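Local atomic coordinates of SusD superfamily protein (Bacteroides fragilis, PDB entry 3L22), a protein that probably binds sugars at the bacterial outer membrane for uptake, as other members of the SusD family do. Residues Y87-I92 with K146-R151; V123-Y128 with E173-D178; S177-I182 with N204-R209. All blocks are in the same frame, centred on the assembly; numbering follows the deposited sequence.

Contact 1 (Y87-I92 with K146-R151); sequences YAYLAI and KSVPLR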
loop_
_atom_site.group_PDB
_atom_site.type_symbol
_atom_site.label_atom_id
_atom_site.label_comp_id
_atom_site.label_asym_id
_atom_site.label_seq_id
_atom_site.Cartn_x
_atom_site.Cartn_y
_atom_site.Cartn_z
ATOM N N TYR A 87 4.452 15.212 2.552
ATOM C CA TYR A 87 4.840 14.714 1.216
ATOM C C TYR A 87 3.678 14.146 0.401
ATOM O O TYR A 87 3.720 14.248 -0.825
ATOM C CB TYR A 87 6.098 13.809 1.281
ATOM C CG TYR A 87 7.276 14.684 1.621
ATOM C CD1 TYR A 87 7.641 14.922 2.942
ATOM C CD2 TYR A 87 7.964 15.353 0.625
ATOM C CE1 TYR A 87 8.672 15.791 3.250
ATOM C CE2 TYR A 87 8.976 16.234 0.918
ATOM C CZ TYR A 87 9.327 16.433 2.220
ATOM O OH TYR A 87 10.336 17.272 2.509
ATOM N N ALA A 88 2.660 13.579 1.056
ATOM C CA ALA A 88 1.434 13.208 0.370
ATOM C C ALA A 88 0.778 14.446 -0.251
ATOM O O ALA A 88 0.408 14.405 -1.403
ATOM C CB ALA A 88 0.429 12.461 1.295
ATOM N N TYR A 89 0.629 15.522 0.520
ATOM C CA TYR A 89 -0.019 16.731 0.012
ATOM C C TYR A 89 0.829 17.439 -1.027
ATOM O O TYR A 89 0.255 18.020 -1.958
ATOM C CB TYR A 89 -0.485 17.695 1.159
ATOM C CG TYR A 89 -1.843 17.273 1.698
ATOM C CD1 TYR A 89 -3.007 17.477 0.944
ATOM C CD2 TYR A 89 -1.961 16.593 2.901
ATOM C CE1 TYR A 89 -4.238 17.020 1.388
ATOM C CE2 TYR A 89 -3.189 16.175 3.374
ATOM C CZ TYR A 89 -4.328 16.380 2.618
ATOM O OH TYR A 89 -5.547 15.950 3.096
ATOM N N LEU A 90 2.165 17.393 -0.895
ATOM C CA LEU A 90 3.026 17.874 -1.966
ATOM C C LEU A 90 2.788 17.102 -3.261
ATOM O O LEU A 90 2.648 17.691 -4.329
ATOM C CB LEU A 90 4.516 17.776 -1.635
ATOM C CG LEU A 90 5.132 18.918 -0.848
ATOM C CD1 LEU A 90 6.566 18.496 -0.357
ATOM C CD2 LEU A 90 5.145 20.256 -1.708
ATOM N N ALA A 91 2.773 15.786 -3.178
ATOM C CA ALA A 91 2.446 14.953 -4.343
ATOM C C ALA A 91 1.055 15.325 -4.926
ATOM O O ALA A 91 0.898 15.484 -6.130
ATOM C CB ALA A 91 2.502 13.463 -3.958
ATOM N N ILE A 92 0.055 15.499 -4.051
ATOM C CA ILE A 92 -1.299 15.851 -4.499
ATOM C C ILE A 92 -1.301 17.183 -5.226
ATOM O O ILE A 92 -1.912 17.303 -6.297
ATOM C CB ILE A 92 -2.271 15.814 -3.309
ATOM C CG1 ILE A 92 -2.519 14.342 -2.911
ATOM C CG2 ILE A 92 -3.616 16.551 -3.589
ATOM C CD1 ILE A 92 -2.969 14.140 -1.451
ATOM N N LYS A 146 -14.284 11.693 10.297
ATOM C CA LYS A 146 -13.505 12.726 9.600
ATOM C C LYS A 146 -12.134 12.201 9.219
ATOM O O LYS A 146 -11.466 11.567 10.027
ATOM C CB LYS A 146 -13.343 13.992 10.448
ATOM C CG LYS A 146 -14.646 14.757 10.632
ATOM C CD LYS A 146 -14.373 15.949 11.496
ATOM C CE LYS A 146 -15.634 16.785 11.765
ATOM N NZ LYS A 146 -15.235 18.181 12.180
ATOM N N SER A 147 -11.729 12.486 7.985
ATOM C CA SER A 147 -10.457 12.034 7.471
ATOM C C SER A 147 -9.534 13.222 7.261
ATOM O O SER A 147 -8.914 13.665 8.223
ATOM C CB SER A 147 -10.668 11.188 6.217
ATOM O OG SER A 147 -9.431 10.781 5.654
ATOM N N VAL A 148 -9.446 13.754 6.037
ATOM C CA VAL A 148 -8.417 14.736 5.693
ATOM C C VAL A 148 -9.044 15.792 4.757
ATOM O O VAL A 148 -10.077 15.529 4.157
ATOM C CB VAL A 148 -7.196 14.066 5.033
ATOM C CG1 VAL A 148 -6.524 12.997 5.965
ATOM C CG2 VAL A 148 -7.534 13.479 3.655
ATOM N N PRO A 149 -8.434 16.997 4.641
ATOM C CA PRO A 149 -8.881 17.968 3.633
ATOM C C PRO A 149 -8.730 17.454 2.219
ATOM O O PRO A 149 -7.657 16.914 1.868
ATOM C CB PRO A 149 -7.936 19.149 3.838
ATOM C CG PRO A 149 -7.413 18.971 5.283
ATOM C CD PRO A 149 -7.341 17.528 5.473
ATOM N N LEU A 150 -9.793 17.617 1.426
ATOM C CA LEU A 150 -9.807 17.137 0.073
ATOM C C LEU A 150 -9.337 18.303 -0.813
ATOM O O LEU A 150 -10.143 19.075 -1.315
ATOM C CB LEU A 150 -11.210 16.632 -0.308
ATOM C CG LEU A 150 -11.401 16.005 -1.693
ATOM C CD1 LEU A 150 -10.270 15.019 -2.059
ATOM C CD2 LEU A 150 -12.753 15.292 -1.748
ATOM N N ARG A 151 -8.023 18.432 -0.965
ATOM C CA ARG A 151 -7.425 19.523 -1.753
ATOM C C ARG A 151 -7.272 19.087 -3.213
ATOM O O ARG A 151 -6.508 18.169 -3.515
ATOM C CB ARG A 151 -6.063 19.909 -1.168
ATOM C CG ARG A 151 -6.106 20.219 0.337
ATOM C CD ARG A 151 -4.848 20.867 0.843
ATOM N NE ARG A 151 -4.936 21.219 2.258
ATOM C CZ ARG A 151 -5.524 22.304 2.746
ATOM N NH1 ARG A 151 -6.093 23.219 1.954
ATOM N NH2 ARG A 151 -5.514 22.491 4.062
#

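Contact 2 (V123-Y128 with E173-D178); sequences VRALAY and EHILSD. With ZN (zinc ion), chain H; EDO (1,2-ethanediol), chain Z.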
loop_
_atom_site.group_PDB
_atom_site.type_symbol
_atom_site.label_atom_id
_atom_site.label_comp_id
_atom_site.label_asym_id
_atom_site.label_seq_id
_atom_site.Cartn_x
_atom_site.Cartn_y
_atom_site.Cartn_z
ATOM N N VAL A 123 -2.131 8.669 -9.457
ATOM C CA VAL A 123 -1.180 9.085 -8.435
ATOM C C VAL A 123 -1.890 9.878 -7.309
ATOM O O VAL A 123 -1.681 9.582 -6.140
ATOM C CB VAL A 123 -0.010 9.853 -9.038
ATOM C CG1 VAL A 123 0.914 10.404 -7.969
ATOM C CG2 VAL A 123 0.774 8.934 -9.997
ATOM N N ARG A 124 -2.797 10.794 -7.665
ATOM C CA ARG A 124 -3.563 11.520 -6.642
ATOM C C ARG A 124 -4.450 10.568 -5.849
ATOM O O ARG A 124 -4.516 10.663 -4.624
ATOM C CB ARG A 124 -4.393 12.601 -7.283
ATOM C CG ARG A 124 -5.173 13.455 -6.296
ATOM C CD ARG A 124 -5.693 14.709 -7.000
ATOM N NE ARG A 124 -6.714 14.399 -7.980
ATOM C CZ ARG A 124 -7.206 15.291 -8.851
ATOM N NH1 ARG A 124 -6.801 16.576 -8.862
ATOM N NH2 ARG A 124 -8.177 14.918 -9.664
ATOM N N ALA A 125 -5.058 9.610 -6.542
ATOM C CA ALA A 125 -5.938 8.633 -5.918
ATOM C C ALA A 125 -5.177 7.763 -4.899
ATOM O O ALA A 125 -5.642 7.544 -3.758
ATOM C CB ALA A 125 -6.621 7.749 -7.013
ATOM N N LEU A 126 -3.985 7.321 -5.293
ATOM C CA LEU A 126 -3.151 6.535 -4.414
ATOM C C LEU A 126 -2.720 7.313 -3.148
ATOM O O LEU A 126 -2.712 6.767 -2.005
ATOM C CB LEU A 126 -1.931 6.009 -5.207
ATOM C CG LEU A 126 -1.128 4.876 -4.589
ATOM C CD1 LEU A 126 -2.004 3.630 -4.226
ATOM C CD2 LEU A 126 0.072 4.464 -5.479
ATOM N N ALA A 127 -2.369 8.581 -3.334
ATOM C CA ALA A 127 -1.940 9.404 -2.211
ATOM C C ALA A 127 -3.081 9.542 -1.197
ATOM O O ALA A 127 -2.906 9.283 0.010
ATOM C CB ALA A 127 -1.468 10.754 -2.707
ATOM N N TYR A 128 -4.274 9.887 -1.687
ATOM C CA TYR A 128 -5.451 9.972 -0.810
ATOM C C TYR A 128 -5.797 8.635 -0.160
ATOM O O TYR A 128 -6.249 8.603 0.992
ATOM C CB TYR A 128 -6.673 10.553 -1.551
ATOM C CG TYR A 128 -6.645 12.060 -1.594
ATOM C CD1 TYR A 128 -6.753 12.798 -0.415
ATOM C CD2 TYR A 128 -6.475 12.763 -2.798
ATOM C CE1 TYR A 128 -6.705 14.176 -0.415
ATOM C CE2 TYR A 128 -6.438 14.179 -2.806
ATOM C CZ TYR A 128 -6.548 14.867 -1.604
ATOM O OH TYR A 128 -6.487 16.229 -1.547
ATOM N N GLU A 173 -14.914 8.149 -2.098
ATOM C CA GLU A 173 -15.775 8.476 -3.238
ATOM C C GLU A 173 -15.021 9.318 -4.254
ATOM O O GLU A 173 -15.200 9.132 -5.459
ATOM C CB GLU A 173 -17.063 9.165 -2.771
ATOM C CG GLU A 173 -18.065 8.147 -2.164
ATOM C CD GLU A 173 -19.207 8.767 -1.371
ATOM O OE1 GLU A 173 -19.088 9.928 -0.872
ATOM O OE2 GLU A 173 -20.253 8.067 -1.249
ATOM N N HIS A 174 -14.146 10.201 -3.778
ATOM C CA HIS A 174 -13.334 10.986 -4.705
ATOM C C HIS A 174 -12.271 10.093 -5.404
ATOM O O HIS A 174 -12.044 10.207 -6.612
ATOM C CB HIS A 174 -12.635 12.188 -4.070
ATOM C CG HIS A 174 -11.657 12.772 -5.012
ATOM N ND1 HIS A 174 -12.058 13.553 -6.057
ATOM C CD2 HIS A 174 -10.346 12.506 -5.223
ATOM C CE1 HIS A 174 -11.032 13.807 -6.847
ATOM N NE2 HIS A 174 -9.979 13.159 -6.369
ATOM N N ILE A 175 -11.660 9.199 -4.654
ATOM C CA ILE A 175 -10.726 8.214 -5.219
ATOM C C ILE A 175 -11.406 7.468 -6.355
ATOM O O ILE A 175 -10.823 7.324 -7.418
ATOM C CB ILE A 175 -10.195 7.238 -4.152
ATOM C CG1 ILE A 175 -9.252 7.984 -3.199
ATOM C CG2 ILE A 175 -9.463 6.040 -4.795
ATOM C CD1 ILE A 175 -8.950 7.266 -1.857
ATOM N N LEU A 176 -12.667 7.066 -6.169
ATOM C CA LEU A 176 -13.374 6.362 -7.226
ATOM C C LEU A 176 -13.570 7.265 -8.441
ATOM O O LEU A 176 -13.497 6.773 -9.581
ATOM C CB LEU A 176 -14.710 5.803 -6.737
ATOM C CG LEU A 176 -14.649 4.703 -5.690
ATOM C CD1 LEU A 176 -16.084 4.429 -5.173
ATOM C CD2 LEU A 176 -13.983 3.456 -6.236
ATOM N N SER A 177 -13.818 8.560 -8.216
ATOM C CA SER A 177 -13.875 9.503 -9.336
ATOM C C SER A 177 -12.552 9.612 -10.122
ATOM O O SER A 177 -12.559 9.640 -11.345
ATOM C CB SER A 177 -14.275 10.892 -8.866
ATOM O OG SER A 177 -15.579 10.882 -8.379
ATOM N N ASP A 178 -11.435 9.635 -9.412
ATOM C CA ASP A 178 -10.128 9.690 -10.066
ATOM C C ASP A 178 -9.800 8.390 -10.808
ATOM O O ASP A 178 -8.881 8.370 -11.619
ATOM C CB ASP A 178 -9.019 10.025 -9.052
ATOM C CG ASP A 178 -8.869 11.525 -8.783
ATOM O OD1 ASP A 178 -9.434 12.401 -9.487
ATOM O OD2 ASP A 178 -8.130 11.869 -7.844
HETATM ZN ZN ZN H . -14.029 14.343 -6.487
HETATM C C1 EDO Z . -16.522 3.396 -11.024
HETATM O O1 EDO Z . -15.802 2.451 -11.804
HETATM C C2 EDO Z . -15.696 4.319 -10.164
HETATM O O2 EDO Z . -14.297 4.278 -10.381
HETATM O O HOH W 1 -13.640 14.776 -8.630
#

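Contact 3 (S177-I182 with N204-R209); sequences SDLENI and NMLKMR. With EDO (1,2-ethanediol), chain Z.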
loop_
_atom_site.group_PDB
_atom_site.type_symbol
_atom_site.label_atom_id
_atom_site.label_comp_id
_atom_site.label_asym_id
_atom_site.label_seq_id
_atom_site.Cartn_x
_atom_site.Cartn_y
_atom_site.Cartn_z
ATOM N N SER A 177 -13.818 8.560 -8.216
ATOM C CA SER A 177 -13.875 9.503 -9.336
ATOM C C SER A 177 -12.552 9.612 -10.122
ATOM O O SER A 177 -12.559 9.640 -11.345
ATOM C CB SER A 177 -14.275 10.892 -8.866
ATOM O OG SER A 177 -15.579 10.882 -8.379
ATOM N N ASP A 178 -11.435 9.635 -9.412
ATOM C CA ASP A 178 -10.128 9.690 -10.066
ATOM C C ASP A 178 -9.800 8.390 -10.808
ATOM O O ASP A 178 -8.881 8.370 -11.619
ATOM C CB ASP A 178 -9.019 10.025 -9.052
ATOM C CG ASP A 178 -8.869 11.525 -8.783
ATOM O OD1 ASP A 178 -9.434 12.401 -9.487
ATOM O OD2 ASP A 178 -8.130 11.869 -7.844
ATOM N N LEU A 179 -10.521 7.310 -10.516
ATOM C CA LEU A 179 -10.305 6.026 -11.170
ATOM C C LEU A 179 -11.463 5.669 -12.113
ATOM O O LEU A 179 -11.560 4.527 -12.594
ATOM C CB LEU A 179 -10.142 4.945 -10.104
ATOM C CG LEU A 179 -8.954 5.130 -9.147
ATOM C CD1 LEU A 179 -9.040 4.039 -8.087
ATOM C CD2 LEU A 179 -7.609 5.064 -9.881
ATOM N N GLU A 180 -12.338 6.618 -12.392
ATOM C CA GLU A 180 -13.555 6.263 -13.137
ATOM C C GLU A 180 -13.359 6.100 -14.620
ATOM O O GLU A 180 -14.106 5.348 -15.232
ATOM C CB GLU A 180 -14.684 7.251 -12.905
ATOM C CG GLU A 180 -14.542 8.584 -13.602
ATOM C CD GLU A 180 -15.583 9.632 -13.086
ATOM O OE1 GLU A 180 -16.426 9.309 -12.210
ATOM O OE2 GLU A 180 -15.543 10.767 -13.586
ATOM N N ASN A 181 -12.430 6.855 -15.191
ATOM C CA ASN A 181 -12.096 6.680 -16.598
ATOM C C ASN A 181 -10.649 6.221 -16.723
ATOM O O ASN A 181 -9.729 6.939 -16.418
ATOM C CB ASN A 181 -12.346 7.931 -17.425
ATOM C CG ASN A 181 -12.387 7.615 -18.934
ATOM O OD1 ASN A 181 -12.063 6.496 -19.363
ATOM N ND2 ASN A 181 -12.800 8.583 -19.717
ATOM N N ILE A 182 -10.490 4.975 -17.149
ATOM C CA ILE A 182 -9.185 4.344 -17.241
ATOM C C ILE A 182 -8.859 3.792 -18.607
ATOM O O ILE A 182 -7.817 3.170 -18.790
ATOM C CB ILE A 182 -9.003 3.245 -16.151
ATOM C CG1 ILE A 182 -10.017 2.111 -16.285
ATOM C CG2 ILE A 182 -9.028 3.855 -14.755
ATOM C CD1 ILE A 182 -9.685 0.996 -15.353
ATOM N N ASN A 204 -7.424 -0.669 -11.447
ATOM C CA ASN A 204 -8.415 -1.638 -10.996
ATOM C C ASN A 204 -8.064 -2.292 -9.668
ATOM O O ASN A 204 -8.952 -2.578 -8.856
ATOM C CB ASN A 204 -8.653 -2.691 -12.085
ATOM C CG ASN A 204 -9.550 -2.175 -13.215
ATOM O OD1 ASN A 204 -10.556 -1.543 -12.941
ATOM N ND2 ASN A 204 -9.207 -2.483 -14.484
HETATM N N MSE A 205 -6.771 -2.491 -9.415
HETATM C CA MSE A 205 -6.327 -2.982 -8.104
HETATM C C MSE A 205 -6.682 -1.959 -7.015
HETATM O O MSE A 205 -7.173 -2.336 -5.953
HETATM C CB MSE A 205 -4.816 -3.259 -8.084
HETATM C CG MSE A 205 -4.418 -4.515 -8.815
HETATM SE SE MSE A 205 -5.203 -6.104 -7.987
HETATM C CE MSE A 205 -4.210 -6.035 -6.268
ATOM N N LEU A 206 -6.444 -0.673 -7.280
ATOM C CA LEU A 206 -6.749 0.355 -6.282
ATOM C C LEU A 206 -8.281 0.431 -6.068
ATOM O O LEU A 206 -8.760 0.588 -4.941
ATOM C CB LEU A 206 -6.188 1.735 -6.687
ATOM C CG LEU A 206 -6.285 2.863 -5.656
ATOM C CD1 LEU A 206 -5.803 2.416 -4.260
ATOM C CD2 LEU A 206 -5.526 4.118 -6.132
ATOM N N LYS A 207 -9.021 0.339 -7.166
ATOM C CA LYS A 207 -10.466 0.370 -7.125
ATOM C C LYS A 207 -10.952 -0.845 -6.307
ATOM O O LYS A 207 -11.785 -0.712 -5.425
ATOM C CB LYS A 207 -10.994 0.338 -8.551
ATOM C CG LYS A 207 -12.467 0.567 -8.733
ATOM C CD LYS A 207 -12.888 0.622 -10.232
ATOM C CE LYS A 207 -12.341 1.817 -10.984
ATOM N NZ LYS A 207 -13.037 2.054 -12.290
HETATM N N MSE A 208 -10.364 -2.008 -6.529
HETATM C CA MSE A 208 -10.732 -3.145 -5.725
HETATM C C MSE A 208 -10.471 -2.920 -4.238
HETATM O O MSE A 208 -11.342 -3.222 -3.428
HETATM C CB MSE A 208 -10.047 -4.420 -6.174
HETATM C CG MSE A 208 -10.399 -5.589 -5.269
HETATM SE SE MSE A 208 -10.019 -7.366 -5.994
HETATM C CE MSE A 208 -8.368 -7.003 -6.437
ATOM N N ARG A 209 -9.292 -2.407 -3.884
ATOM C CA ARG A 209 -8.997 -2.124 -2.495
ATOM C C ARG A 209 -9.995 -1.165 -1.871
ATOM O O ARG A 209 -10.413 -1.359 -0.728
ATOM C CB ARG A 209 -7.582 -1.557 -2.322
ATOM C CG ARG A 209 -6.483 -2.581 -2.540
ATOM C CD ARG A 209 -5.231 -2.097 -1.818
ATOM N NE ARG A 209 -4.003 -2.840 -2.033
ATOM C CZ ARG A 209 -2.834 -2.507 -1.506
ATOM N NH1 ARG A 209 -2.724 -1.438 -0.702
ATOM N NH2 ARG A 209 -1.771 -3.246 -1.751
HETATM C C1 EDO Z . -16.522 3.396 -11.024
HETATM O O1 EDO Z . -15.802 2.451 -11.804
HETATM C C2 EDO Z . -15.696 4.319 -10.164
HETATM O O2 EDO Z . -14.297 4.278 -10.381
#

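Contact 1 (Y87-I92 with K146-R151)
The ring of Y89 meets V148 and P149 at its hydroxyl edge, with the carbonyl oxygen of P149 lying in the ring plane. R151 approaches the same ring obliquely: its CG comes within 3.9 Å of Y89 CE1, and ring and guanidinium planes stand 74° apart, so the two groups do not stack. One face of the guanidinium is covered by P149 CB, toward its rim. From Y89 OH a short hydrogen bond of 2.6 Å runs to P149 O, in the carbonyl plane and on a lone pair. Tyrosine suits this place because its long, rigid ring spans the gap from helix to loop and carries a donor at its far end. V148 CB and CG2 and P149 CD lie close to the hydroxyl on the loop side, CB being 3.2 Å from Y89 OH. S147 and V148 both face S166, a classic beta bulge in the chain that brings V148 and P149 to Y89. The extended chain of R151 carries its charge past the tyrosine to E432 and to the carbonyl oxygen of N161. One turn along the helix, I92 CG2 rests 3.3 Å from R151 O, an oxygen bonded elsewhere by Y128 OH and N96 ND2. The contact thus lays the irregular chain that follows helix 113-131 against helix 79-103. Helix 113-131 backs Y89 and I92 through L131, A127 and Y128, while I171 of helix 168-178 packs on V148.

Contact 2 (V123-Y128 with E173-D178)
R124 meets the carboxylate of D178 edge to edge, NE giving a hydrogen bond to OD2 and NH2 one to OD1. This two-nitrogen salt bridge joins helices 113-131 and 168-178, an antiparallel helix pair consistent with the TPR-like helical fold of SusD proteins. The short segments' axes approach to 8.8 Å with 160° between their directions, a closeness that suits the small A125 at the crossing. The beta-branch of I175 lets CG2 meet A125 CB at 4.0 Å, while CG1 and CD1 pack on the A125 carbonyl oxygen and reach on to Y128; A125 CB also touches D178 CB.

The salt bridge is nearly flat, with guanidinium and carboxylate planes 17° apart. Both bonds are almost straight, R124 NE to D178 OD2 at 2.9 Å and R124 NH2 to D178 OD1 at 2.8 Å, and each oxygen is met on its syn side. A bend at chi3 (68°) turns the arginine's end across to the aspartate, and N96 holds its NH1. H174 NE2 donates to D178 OD2 from the opposite face of the carboxylate to R124 NE. That bond is bent, but together with the zinc ion it helps to hold the imidazole, and the buried carboxylate would probably polarise the ring. On the ring's other nitrogen, H174 ND1 binds the zinc ion at 2.2 Å.

Contact 3 (S177-I182 with N204-R209)
L179 fills the tight part of this contact, its CD1 resting along the flank formed by CB, CG and CD2 of L206 on the facing helix, 3.9 Å from L206 CG. The two leucines cross at about a right angle, and the same methyl of L179 also reaches K207 N at 3.8 Å. Leucine suits the place because its end is forked: L179 puts CD1 on helix 200-213, while its other methyl turns to A125. Three residues on, the methyl CD1 of I182 lies against the N204 amide. It sits 3.6 Å from N204 OD1 and equally near ND2, with no polar bond between them.

Packing gives way to polar contact toward the solvent side, where K207 and E180 lie. K207 uses both halves of its nature: the aliphatic chain passes L179, with CE 3.9 Å from L179 CB, and the ammonium group gives a hydrogen bond of 2.9 Å from K207 NZ to L179 O. That bond meets the carbonyl from above its plane, 37° out of it. The bend at chi3 (-67°) brings NZ over to the carbonyl, which belongs to the loop just beyond helix 168-178. The ammonium group also donates to a molecule of 1,2-ethanediol, probably from the crystallisation liquor, at 2.8 Å from K207 NZ to O1. The exposed E180 points its CB away from helix 200-213 and comes near the contact mainly through its backbone.

Taken together, the contact lays the turn after helix 168-178 over helix 200-213. Helix 113-131 flanks L206 through Y129 and meets N181 through Q118, and strand 322-326 sends F325 against L206 from elsewhere in the chain.

In the fold
All three contacts lie in the mainly helical N-terminal part of the chain; contact 2 joins helix to helix, while contacts 1 and 3 each set loop chain on a helix. Contact 2 is buried throughout, and so largely is contact 1; contact 3 is only partly buried. Contacts 2 and 3 have centres 8 Å apart and share S177 and D178, with L206 and L179 of contact 3 reaching A125. Contact 1 joins contact 2 through the hydroxyl of Y128, which probably bonds to R151 O, whereas contacts 1 and 3 do not touch. Chemistry follows place: a tyrosine binds a loop carbonyl in contact 1, a charged pair is enclosed between helices in contact 2, and a lysine binds a carbonyl toward solvent in contact 3.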